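Local structure of tail spike protein gp49 (Pseudomonas phage LKA1, 4RU4) at residues B[100-105]-B[109-114]. The protein forms a trimeric phage tailspike that acts as a lyase on the O-specific polysaccharide of Pseudomonas, probably cutting it during virus entry. Residues are numbered along the deposited sequence; the frame is centred on the assembly and turned at random.
Sequences IRPTAA and TSVLSC
V111 sets its two methyls against the side chains of I100 and P102 at a corner of the parallel beta-helix, the fold expected of a pectin lyase-like domain. I100 to P102 lie in strand 98-107 on one face; past the corner, S113 and C114 belong to strand 113-120 on another, and the apolar contact sits on the inner side of this bend. The two branches of V111 divide the work. With CG1 anti to the backbone N (chi1 -177°), that methyl reaches CG2 of I100 at 3.9 Å and also the proline ring, while CG2 of V111 lies 3.7 Å from P102 CG. The valine and proline side chains cross at about a right angle; the V111 and I100 side chains instead run past one another in opposite directions, meeting through their branch methyls. The CB atoms of I100 and P102 both head toward the 109-114 segment, while that of R101, between them, heads away, and its NH2 forms a salt bridge with D76 OD2. I79 of the neighbouring strand 75-79 also touches V111 and I100, and P219 packs on V111 from a loop, so the valine is buried among coils of the helix. The longer arm of I100 extends farther along the interior, where I83 contacts both it and L112. There L112 leaves the backbone at an angle to the 100-105 segment, but its end comes nearer to make a looser contact, with L112 CD2 4.5 Å from I100 CD1.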
loop_
_atom_site.group_PDB
_atom_site.type_symbol
_atom_site.label_atom_id
_atom_site.label_comp_id
_atom_site.label_asym_id
_atom_site.label_seq_id
_atom_site.Cartn_x
_atom_site.Cartn_y
_atom_site.Cartn_z
ATOM N N ILE B 100 -11.633 32.565 7.989
ATOM C CA ILE B 100 -12.247 33.433 6.984
ATOM C C ILE B 100 -13.722 33.024 6.849
ATOM O O ILE B 100 -14.030 31.863 6.570
ATOM C CB ILE B 100 -11.550 33.306 5.609
ATOM C CG1 ILE B 100 -10.084 33.718 5.694
ATOM C CG2 ILE B 100 -12.279 34.122 4.558
ATOM C CD1 ILE B 100 -9.259 33.302 4.445
ATOM N N ARG B 101 -14.625 33.973 7.058
ATOM C CA ARG B 101 -16.039 33.647 7.265
ATOM C C ARG B 101 -16.940 34.545 6.436
ATOM O O ARG B 101 -17.162 35.703 6.793
ATOM C CB ARG B 101 -16.415 33.806 8.759
ATOM C CG ARG B 101 -17.814 33.266 9.110
ATOM C CD ARG B 101 -18.265 33.690 10.523
ATOM N NE ARG B 101 -17.312 33.204 11.521
ATOM C CZ ARG B 101 -17.347 31.986 12.055
ATOM N NH1 ARG B 101 -18.285 31.115 11.697
ATOM N NH2 ARG B 101 -16.440 31.622 12.941
ATOM N N PRO B 102 -17.475 34.022 5.324
ATOM C CA PRO B 102 -18.514 34.738 4.580
ATOM C C PRO B 102 -19.683 35.174 5.479
ATOM O O PRO B 102 -20.136 34.395 6.316
ATOM C CB PRO B 102 -18.990 33.671 3.581
ATOM C CG PRO B 102 -17.697 32.937 3.252
ATOM C CD PRO B 102 -17.006 32.825 4.603
ATOM N N THR B 103 -20.178 36.395 5.306
ATOM C CA THR B 103 -21.282 36.864 6.125
ATOM C C THR B 103 -22.593 36.537 5.413
ATOM O O THR B 103 -22.594 36.012 4.287
ATOM C CB THR B 103 -21.233 38.395 6.321
ATOM O OG1 THR B 103 -21.406 39.019 5.056
ATOM C CG2 THR B 103 -19.893 38.813 6.879
ATOM N N ALA B 104 -23.710 36.844 6.065
ATOM C CA ALA B 104 -25.016 36.602 5.464
ATOM C C ALA B 104 -25.155 37.363 4.146
ATOM O O ALA B 104 -25.950 36.981 3.288
ATOM C CB ALA B 104 -26.137 37.025 6.437
ATOM N N ALA B 105 -24.393 38.453 4.002
ATOM C CA ALA B 105 -24.476 39.297 2.807
ATOM C C ALA B 105 -23.527 38.863 1.684
ATOM O O ALA B 105 -23.400 39.558 0.679
ATOM C CB ALA B 105 -24.191 40.740 3.171
ATOM N N THR B 109 -18.733 33.466 -6.177
ATOM C CA THR B 109 -18.697 32.056 -6.537
ATOM C C THR B 109 -17.873 31.236 -5.547
ATOM O O THR B 109 -18.250 30.108 -5.208
ATOM C CB THR B 109 -18.123 31.917 -7.953
ATOM O OG1 THR B 109 -18.961 32.632 -8.862
ATOM C CG2 THR B 109 -18.089 30.457 -8.384
ATOM N N SER B 110 -16.751 31.804 -5.085
ATOM C CA SER B 110 -15.812 31.095 -4.218
ATOM C C SER B 110 -15.361 31.974 -3.047
ATOM O O SER B 110 -15.287 33.203 -3.163
ATOM C CB SER B 110 -14.557 30.669 -5.014
ATOM O OG SER B 110 -14.930 29.986 -6.197
ATOM N N VAL B 111 -15.050 31.345 -1.923
ATOM C CA VAL B 111 -14.522 32.113 -0.788
ATOM C C VAL B 111 -13.115 32.634 -1.093
ATOM O O VAL B 111 -12.807 33.803 -0.864
ATOM C CB VAL B 111 -14.496 31.300 0.520
ATOM C CG1 VAL B 111 -14.000 32.190 1.671
ATOM C CG2 VAL B 111 -15.904 30.752 0.843
ATOM N N LEU B 112 -12.271 31.750 -1.626
ATOM C CA LEU B 112 -10.898 32.060 -1.924
ATOM C C LEU B 112 -10.652 31.459 -3.303
ATOM O O LEU B 112 -11.073 30.318 -3.572
ATOM C CB LEU B 112 -10.020 31.370 -0.870
ATOM C CG LEU B 112 -8.614 31.818 -0.528
ATOM C CD1 LEU B 112 -8.652 33.322 -0.304
ATOM C CD2 LEU B 112 -8.121 31.112 0.737
ATOM N N SER B 113 -10.023 32.217 -4.195
ATOM C CA SER B 113 -9.808 31.688 -5.539
ATOM C C SER B 113 -8.566 32.243 -6.208
ATOM O O SER B 113 -8.191 33.412 -6.006
ATOM C CB SER B 113 -11.037 31.907 -6.439
ATOM O OG SER B 113 -11.269 33.291 -6.657
ATOM N N CYS B 114 -7.931 31.397 -7.017
ATOM C CA CYS B 114 -6.827 31.833 -7.857
ATOM C C CYS B 114 -6.976 31.186 -9.224
ATOM O O CYS B 114 -7.177 29.970 -9.316
ATOM C CB CYS B 114 -5.468 31.460 -7.258
ATOM S SG CYS B 114 -4.118 32.239 -8.205
#